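Local atomic coordinates of AB hydrolase-1 domain-containing protein (Thermoplasma acidophilum DSM 1728, PDB entry 3BDI), a protein that is of unknown function but is probably a serine hydrolase of the alpha/beta hydrolase superfamily. Residues Q5-D10 against Q18-T23; N12-F17 against R69-E74; G127-A132 against K149-W154. One frame throughout, in Å; residues are numbered along the deposited sequence. Where two conformers were deposited one is given.

Interaction 1 (Q5-D10 against Q18-T23)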
# COMPACT_ATOMS: atom_id res chain seq x y z
N GLN A 5 13.08 -9.46 -8.36
CA GLN A 5 13.82 -8.56 -9.23
C GLN A 5 13.90 -7.21 -8.55
O GLN A 5 12.90 -6.73 -8.04
CB GLN A 5 13.14 -8.41 -10.56
CG GLN A 5 13.19 -9.67 -11.41
CD GLN A 5 12.46 -9.47 -12.70
OE1 GLN A 5 12.96 -8.78 -13.63
NE2 GLN A 5 11.27 -9.99 -12.77
N GLU A 6 15.08 -6.65 -8.55
CA GLU A 6 15.32 -5.31 -7.97
C GLU A 6 15.91 -4.47 -9.09
O GLU A 6 16.86 -4.88 -9.75
CB GLU A 6 16.23 -5.38 -6.76
CG GLU A 6 15.68 -6.24 -5.65
CD GLU A 6 16.60 -6.38 -4.47
OE1 GLU A 6 17.79 -6.71 -4.68
OE2 GLU A 6 16.18 -6.19 -3.31
N GLU A 7 15.32 -3.32 -9.38
CA GLU A 7 15.67 -2.58 -10.58
C GLU A 7 15.21 -1.14 -10.45
O GLU A 7 14.45 -0.77 -9.54
CB GLU A 7 14.99 -3.19 -11.80
CG GLU A 7 13.49 -3.11 -11.77
CD GLU A 7 12.76 -3.87 -12.89
OE1 GLU A 7 13.39 -4.72 -13.55
OE2 GLU A 7 11.54 -3.64 -13.05
N PHE A 8 15.66 -0.30 -11.36
CA PHE A 8 15.20 1.07 -11.44
C PHE A 8 14.35 1.23 -12.69
O PHE A 8 14.66 0.67 -13.75
CB PHE A 8 16.36 2.04 -11.44
CG PHE A 8 17.14 2.03 -10.17
CD1 PHE A 8 18.17 1.12 -9.95
CD2 PHE A 8 16.85 2.93 -9.17
CE1 PHE A 8 18.82 1.10 -8.73
CE2 PHE A 8 17.53 2.91 -7.98
CZ PHE A 8 18.52 1.99 -7.79
N ILE A 9 13.22 1.91 -12.52
CA ILE A 9 12.23 2.19 -13.58
C ILE A 9 12.13 3.72 -13.73
O ILE A 9 12.31 4.47 -12.74
CB ILE A 9 10.84 1.52 -13.26
CG1 ILE A 9 9.91 1.54 -14.48
CG2 ILE A 9 10.19 2.11 -11.99
CD1 ILE A 9 8.79 0.58 -14.39
N ASP A 10 11.91 4.21 -14.95
CA ASP A 10 11.57 5.59 -15.15
C ASP A 10 10.09 5.76 -15.04
O ASP A 10 9.33 5.12 -15.78
CB ASP A 10 11.99 6.09 -16.52
CG ASP A 10 11.68 7.60 -16.70
OD1 ASP A 10 12.36 8.40 -16.05
OD2 ASP A 10 10.77 7.92 -17.44
N GLN A 18 12.51 -0.11 -7.58
CA GLN A 18 11.45 -1.05 -7.21
C GLN A 18 11.93 -2.45 -7.07
O GLN A 18 12.93 -2.86 -7.65
CB GLN A 18 10.28 -1.01 -8.22
CG GLN A 18 10.60 -1.61 -9.58
CD GLN A 18 9.37 -1.62 -10.52
OE1 GLN A 18 8.31 -1.12 -10.18
NE2 GLN A 18 9.54 -2.14 -11.74
N ARG A 19 11.16 -3.20 -6.30
CA ARG A 19 11.30 -4.65 -6.14
C ARG A 19 10.03 -5.31 -6.62
O ARG A 19 8.95 -4.84 -6.33
CB ARG A 19 11.52 -4.97 -4.67
CG ARG A 19 12.55 -4.06 -4.00
CD ARG A 19 12.74 -4.40 -2.55
NE ARG A 19 13.56 -5.60 -2.37
CZ ARG A 19 13.47 -6.39 -1.29
NH1 ARG A 19 12.52 -6.20 -0.39
NH2 ARG A 19 14.30 -7.43 -1.18
N LYS A 20 10.17 -6.41 -7.38
CA LYS A 20 8.97 -7.05 -7.90
C LYS A 20 9.15 -8.55 -8.01
O LYS A 20 10.25 -8.99 -8.18
CB LYS A 20 8.56 -6.47 -9.25
CG LYS A 20 9.51 -6.80 -10.36
CD LYS A 20 9.15 -6.07 -11.64
CE LYS A 20 10.01 -6.52 -12.82
NZ LYS A 20 9.86 -5.66 -14.05
N MSE A 21 8.04 -9.27 -7.88
CA MSE A 21 7.99 -10.71 -8.14
C MSE A 21 6.77 -10.98 -9.00
O MSE A 21 5.65 -10.88 -8.55
CB MSE A 21 7.92 -11.45 -6.82
CG MSE A 21 7.98 -12.98 -6.99
SE MSE A 21 8.18 -14.01 -5.37
CE MSE A 21 10.05 -13.79 -5.03
N VAL A 22 7.03 -11.25 -10.27
CA VAL A 22 5.92 -11.32 -11.21
C VAL A 22 6.09 -12.49 -12.19
O VAL A 22 7.20 -12.94 -12.43
CB VAL A 22 5.84 -9.99 -12.02
CG1 VAL A 22 5.70 -8.76 -11.07
CG2 VAL A 22 7.03 -9.85 -12.87
N THR A 23 4.98 -12.91 -12.76
CA THR A 23 4.99 -13.84 -13.89
C THR A 23 3.86 -13.41 -14.82
O THR A 23 2.81 -12.97 -14.36
CB THR A 23 4.86 -15.30 -13.40
OG1 THR A 23 4.97 -16.18 -14.53
CG2 THR A 23 3.55 -15.54 -12.65
O HOH W 1 10.01 -11.62 -10.99
O HOH W 2 10.93 -7.65 -15.84

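Interaction 2 (N12-F17 against R69-E74)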
# COMPACT_ATOMS: atom_id res chain seq x y z
N ASN A 12 7.88 8.79 -15.65
CA ASN A 12 7.77 10.15 -16.18
C ASN A 12 8.90 11.05 -15.77
O ASN A 12 8.70 12.20 -15.42
CB ASN A 12 6.41 10.76 -15.86
CG ASN A 12 5.30 10.06 -16.58
OD1 ASN A 12 5.39 9.84 -17.80
ND2 ASN A 12 4.28 9.67 -15.87
N GLY A 13 10.12 10.54 -15.86
CA GLY A 13 11.31 11.36 -15.65
C GLY A 13 11.94 11.21 -14.27
O GLY A 13 13.01 11.75 -14.02
N THR A 14 11.29 10.47 -13.39
CA THR A 14 11.82 10.21 -12.05
C THR A 14 12.33 8.79 -11.98
O THR A 14 11.57 7.84 -12.28
CB THR A 14 10.75 10.46 -10.99
OG1 THR A 14 10.40 11.84 -11.01
CG2 THR A 14 11.26 10.11 -9.56
N ARG A 15 13.58 8.64 -11.54
CA ARG A 15 14.21 7.34 -11.41
C ARG A 15 13.82 6.63 -10.11
O ARG A 15 14.29 6.97 -9.03
CB ARG A 15 15.73 7.48 -11.52
CG ARG A 15 16.53 6.19 -11.59
CD ARG A 15 17.97 6.50 -11.63
NE ARG A 15 18.85 5.35 -11.79
CZ ARG A 15 19.54 4.78 -10.80
NH1 ARG A 15 19.44 5.17 -9.56
NH2 ARG A 15 20.35 3.76 -11.11
N VAL A 16 12.94 5.64 -10.23
CA VAL A 16 12.31 4.96 -9.12
C VAL A 16 12.94 3.59 -8.93
O VAL A 16 13.02 2.81 -9.88
CB VAL A 16 10.80 4.82 -9.40
CG1 VAL A 16 10.11 3.98 -8.34
CG2 VAL A 16 10.20 6.20 -9.48
N PHE A 17 13.38 3.29 -7.72
CA PHE A 17 13.78 1.94 -7.36
C PHE A 17 12.54 1.11 -7.06
O PHE A 17 11.63 1.56 -6.38
CB PHE A 17 14.65 1.95 -6.10
CG PHE A 17 15.04 0.57 -5.62
CD1 PHE A 17 15.94 -0.18 -6.34
CD2 PHE A 17 14.53 0.03 -4.43
CE1 PHE A 17 16.27 -1.44 -5.95
CE2 PHE A 17 14.87 -1.22 -4.00
CZ PHE A 17 15.79 -1.96 -4.77
N ARG A 69 15.91 4.53 -2.21
CA ARG A 69 16.84 4.58 -3.35
C ARG A 69 16.29 5.39 -4.54
O ARG A 69 16.95 5.48 -5.55
CB ARG A 69 17.16 3.17 -3.83
CG ARG A 69 18.01 2.41 -2.84
CD ARG A 69 18.03 0.92 -3.24
NE ARG A 69 19.21 0.27 -2.71
CZ ARG A 69 19.32 -0.27 -1.49
NH1 ARG A 69 18.33 -0.19 -0.61
NH2 ARG A 69 20.50 -0.77 -1.13
N SER A 70 15.12 6.02 -4.39
CA SER A 70 14.48 6.72 -5.50
C SER A 70 14.89 8.19 -5.53
O SER A 70 15.07 8.85 -4.50
CB SER A 70 12.96 6.61 -5.40
OG SER A 70 12.57 5.27 -5.68
N ALA A 71 14.94 8.74 -6.73
CA ALA A 71 15.28 10.14 -6.87
C ALA A 71 14.21 11.01 -6.29
O ALA A 71 13.02 10.63 -6.27
CB ALA A 71 15.47 10.45 -8.38
N SER A 72 14.63 12.22 -5.86
CA SER A 72 13.66 13.26 -5.58
C SER A 72 12.87 13.61 -6.84
O SER A 72 13.28 13.33 -7.95
CB SER A 72 14.41 14.49 -5.13
OG SER A 72 15.10 14.25 -3.89
N SER A 73 11.72 14.23 -6.67
CA SER A 73 10.82 14.44 -7.83
C SER A 73 10.01 15.72 -7.67
O SER A 73 9.29 15.88 -6.67
CB SER A 73 9.87 13.29 -8.00
OG SER A 73 8.99 13.53 -9.11
N GLU A 74 10.05 16.61 -8.66
CA GLU A 74 9.16 17.75 -8.65
C GLU A 74 7.72 17.34 -8.86
O GLU A 74 6.84 17.89 -8.21
CB GLU A 74 9.54 18.78 -9.72
CG GLU A 74 10.89 19.42 -9.45
CD GLU A 74 11.38 20.30 -10.56
OE1 GLU A 74 10.58 21.07 -11.12
OE2 GLU A 74 12.58 20.21 -10.91
O HOH W 3 12.76 13.41 -10.62
O HOH W 4 17.10 6.45 -8.28

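Interaction 3 (G127-A132 against K149-W154)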
# COMPACT_ATOMS: atom_id res chain seq x y z
N GLY A 127 -8.80 -3.36 -4.81
CA GLY A 127 -8.95 -3.55 -3.37
C GLY A 127 -7.90 -2.71 -2.67
O GLY A 127 -6.89 -2.34 -3.31
N ILE A 128 -8.13 -2.45 -1.39
CA ILE A 128 -7.20 -1.62 -0.57
C ILE A 128 -6.79 -2.40 0.67
O ILE A 128 -7.65 -3.01 1.33
CB ILE A 128 -7.93 -0.33 -0.06
CG1 ILE A 128 -8.33 0.57 -1.24
CG2 ILE A 128 -7.06 0.48 0.94
CD1 ILE A 128 -9.24 1.70 -0.83
N ILE A 129 -5.50 -2.35 1.01
CA ILE A 129 -5.05 -2.69 2.34
C ILE A 129 -4.37 -1.44 2.89
O ILE A 129 -3.49 -0.90 2.24
CB ILE A 129 -4.01 -3.84 2.36
CG1 ILE A 129 -4.62 -5.14 1.77
CG2 ILE A 129 -3.54 -4.12 3.78
CD1 ILE A 129 -3.65 -6.30 1.60
N ALA A 130 -4.80 -0.98 4.04
CA ALA A 130 -4.22 0.22 4.65
C ALA A 130 -3.87 -0.08 6.07
O ALA A 130 -4.74 -0.48 6.88
CB ALA A 130 -5.19 1.39 4.54
N VAL A 131 -2.60 0.06 6.39
CA VAL A 131 -2.06 -0.23 7.70
C VAL A 131 -1.92 1.10 8.44
O VAL A 131 -1.00 1.87 8.16
CB VAL A 131 -0.70 -0.94 7.63
CG1 VAL A 131 -0.28 -1.51 9.01
CG2 VAL A 131 -0.74 -2.08 6.58
N ALA A 132 -2.86 1.38 9.35
CA ALA A 132 -2.87 2.63 10.11
C ALA A 132 -2.59 3.84 9.23
O ALA A 132 -1.64 4.60 9.45
CB ALA A 132 -1.97 2.57 11.33
N LYS A 149 -13.40 -3.45 -1.71
CA LYS A 149 -13.10 -4.23 -0.51
C LYS A 149 -11.85 -3.59 0.09
O LYS A 149 -10.85 -3.42 -0.62
CB LYS A 149 -12.84 -5.72 -0.82
CG LYS A 149 -14.14 -6.52 -1.11
CD LYS A 149 -13.94 -8.03 -1.31
CE LYS A 149 -15.26 -8.70 -1.65
NZ LYS A 149 -15.18 -10.17 -1.91
N THR A 150 -11.88 -3.34 1.40
CA THR A 150 -10.81 -2.67 2.11
C THR A 150 -10.48 -3.40 3.41
O THR A 150 -11.38 -3.74 4.15
CB THR A 150 -11.26 -1.22 2.43
OG1 THR A 150 -11.47 -0.49 1.21
CG2 THR A 150 -10.25 -0.45 3.27
N LEU A 151 -9.20 -3.65 3.65
CA LEU A 151 -8.71 -4.16 4.90
C LEU A 151 -7.94 -3.04 5.60
O LEU A 151 -7.00 -2.48 5.03
CB LEU A 151 -7.76 -5.34 4.66
CG LEU A 151 -7.05 -5.96 5.86
CD1 LEU A 151 -8.07 -6.63 6.75
CD2 LEU A 151 -5.95 -6.93 5.42
N LEU A 152 -8.37 -2.73 6.81
CA LEU A 152 -7.70 -1.80 7.71
C LEU A 152 -7.01 -2.61 8.78
O LEU A 152 -7.62 -3.44 9.46
CB LEU A 152 -8.75 -0.88 8.36
CG LEU A 152 -9.53 0.00 7.40
CD1 LEU A 152 -10.67 0.72 8.08
CD2 LEU A 152 -8.69 1.02 6.68
N VAL A 153 -5.70 -2.42 8.92
CA VAL A 153 -4.87 -3.14 9.89
C VAL A 153 -4.29 -2.14 10.84
O VAL A 153 -3.72 -1.15 10.42
CB VAL A 153 -3.75 -3.95 9.21
CG1 VAL A 153 -2.95 -4.71 10.26
CG2 VAL A 153 -4.32 -4.94 8.16
N TRP A 154 -4.41 -2.40 12.14
CA TRP A 154 -3.81 -1.55 13.15
C TRP A 154 -3.17 -2.43 14.20
O TRP A 154 -3.70 -3.48 14.55
CB TRP A 154 -4.88 -0.70 13.89
CG TRP A 154 -4.82 0.78 13.70
CD1 TRP A 154 -4.22 1.73 14.51
CD2 TRP A 154 -5.47 1.52 12.67
NE1 TRP A 154 -4.44 2.97 14.04
CE2 TRP A 154 -5.22 2.89 12.91
CE3 TRP A 154 -6.24 1.15 11.56
CZ2 TRP A 154 -5.76 3.89 12.08
CZ3 TRP A 154 -6.76 2.13 10.76
CH2 TRP A 154 -6.51 3.48 11.02

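Interaction 1 (Q5-D10 against Q18-T23)
Glu7 meets both Gln18 and Lys20 through a single carboxylate oxygen on one face of the antiparallel beta hairpin formed by strands 5-11 and 14-21, at the edge of the alpha/beta hydrolase sheet. The pairing is regular: Gln5 with Lys20 and Glu7 with Gln18 are hydrogen-bonded pairs, and Glu6 with Arg19 is the non-hydrogen-bonded pair between them. The tight part lies at Gln18, which is buried. Its NE2 gives Glu7 OE2 a bond of 2.8 Å on the anti lone pair, and the two extended side chains run alongside each other, with amide and carboxylate planes only 20° apart. Gln18 OE1 is taken up by Tyr93 and NE2 also reaches Asn97, which fixes the amide flip. Lys20 NZ comes to the same Glu7 OE2 from the syn side, somewhat out of the carboxylate plane, also at 2.8 Å, in a salt bridge; these two donors would favour a charged carboxylate.

Around the Gln5 side chain the contact is looser, though the backbone pairing with Lys20 stays intact. The Gln5 amide meets Lys20 at its CE methylene, NE2 lying 3.7 Å from CE, while one water links Gln5 OE1 to Lys20 NZ and another joins Gln5 NE2 to Val22 N.

On the opposite face exposed Glu6 runs beside buried Arg19, whose NH1 is held by Asp44 and Ser40. The planes of carboxylate and guanidinium are 47° apart. Arg19 bends at chi3 (77°), bringing NE to the anti lone pair of Glu6 OE2 at 2.8 Å, whereas NH2 makes only a weak bond to that oxygen at 3.1 Å.

Interaction 2 (N12-F17 against R69-E74)
Arg69 lies alongside Phe17 and covers one face of its ring with methylene rather than with charge. Its CD sits 3.6 Å from the centroid of the Phe17 ring and 4° off the normal, a CH-pi contact over the ring centre. The backbones set the two side chains off close together, Phe17 CB lying 3.6 Å from Arg69 CB. From there Phe17 carries CG opposite its backbone N (chi1 177°) and Arg69 runs extended from CG to NE in the same direction, which brings CD over the ring. The guanidinium is carried past the ring, where any cation-pi attraction is long and at most weak.

Next to this pair, Ser70 OG accepts from Phe17 N at 3.0 Å. The same OG is bonded to Asp63 O, so the buried hydroxyl is tied both to Phe17 of strand 14-21 and to the residue just after strand 57-62. The segment 69-74 belongs to the loop between strand 57-62 and helix 83-96 of the alpha/beta hydrolase fold, and it runs roughly antiparallel to strand 14-21 without forming a regular strand. A single backbone bond, Ala71 N to Arg15 O at 3.0 Å, is nearly straight at 175°. Arg15 O also accepts from a water that is in turn bonded to Arg15 NH1 and Arg69 O, bridging the exposed margin.

Further along, the hydroxyls of Thr14 and Ser73 meet, OG1 to OG 2.9 Å. Ser73 swings OG away from its backbone N toward the strand, and Tyr76 N is a second partner. Thr14 directs CG2 instead at the Ala71 backbone, 3.8 Å from its O, while a water joins Thr14 OG1 to Ser72 O.

Interaction 3 (G127-A132 against K149-W154)
Ala132 lays its CA and CB over one face of the Trp154 indole, and it has the largest area buried by the contact. CA is 3.6 Å from the centroid of the six-membered ring and 7° off its normal, a CH-pi contact, while CB comes within 3.6 Å of CE2 near the ring junction. The indole is brought under the alanine by an unusual chi1 of -114°, away from the staggered positions, and its NE1 is bonded to Val161 O. Ala132 N donates to Val153 O, and this bond is more bent (136°) than the other four. The bend coincides with the end of strand 125-131, where the backbone of Ala132 turns to positive phi.

At the other end Ile128 lies side by side with Thr150. CG1 of Ile128 stands beside its backbone N, which lets CD1 reach Thr150 OG1 at 3.7 Å; that hydroxyl is hydrogen-bonded to Gln148 O. Between these ends Leu151 CD2 packs on Ile129 CG2 at 4.0 Å, on the face that also holds Val131 and Val153, while Ala130 and Leu152 share the face of Ile128 and Thr150.

The strands run nearly parallel: Ile128 N and Ala130 N donate to Lys149 O and Leu151 O, and Leu151 N and Val153 N donate back to Ile128 O and Ala130 O. With helix 140-143 between them they make up a beta-alpha-beta unit of the alpha/beta hydrolase sheet. Ala132 touches Asp158 and His186, which with Ser108 probably form the catalytic triad. Strand 125-131 bonds on its other edge to strand 102-107, strand 177-181 flanks 150-155, and helix 193-205 covers the Ile129 and Leu151 face while helix 163-172 packs on Leu152 and Trp154.

From the N terminus, interaction 1 closes the hairpin of strands 5-11 and 14-21. Interaction 2 begins within that hairpin, at 12-17, and then reaches forward over some fifty residues to 69-74, so the two cross along the chain. They also touch: Ile9 N lies 2.8 Å from Val16 O, a probable hydrogen bond, and the Phe8 ring packs against Phe17. Together they tie the outer edge of the sheet to the loop after strand 57-62. Interaction 3 follows in series, closing the short crossover between strands 125-131 and 150-155. It belongs to the same sheet but lies on the opposite side of the chain's centre, about 23 Å from interaction 1 and 26 Å from interaction 2 between centres.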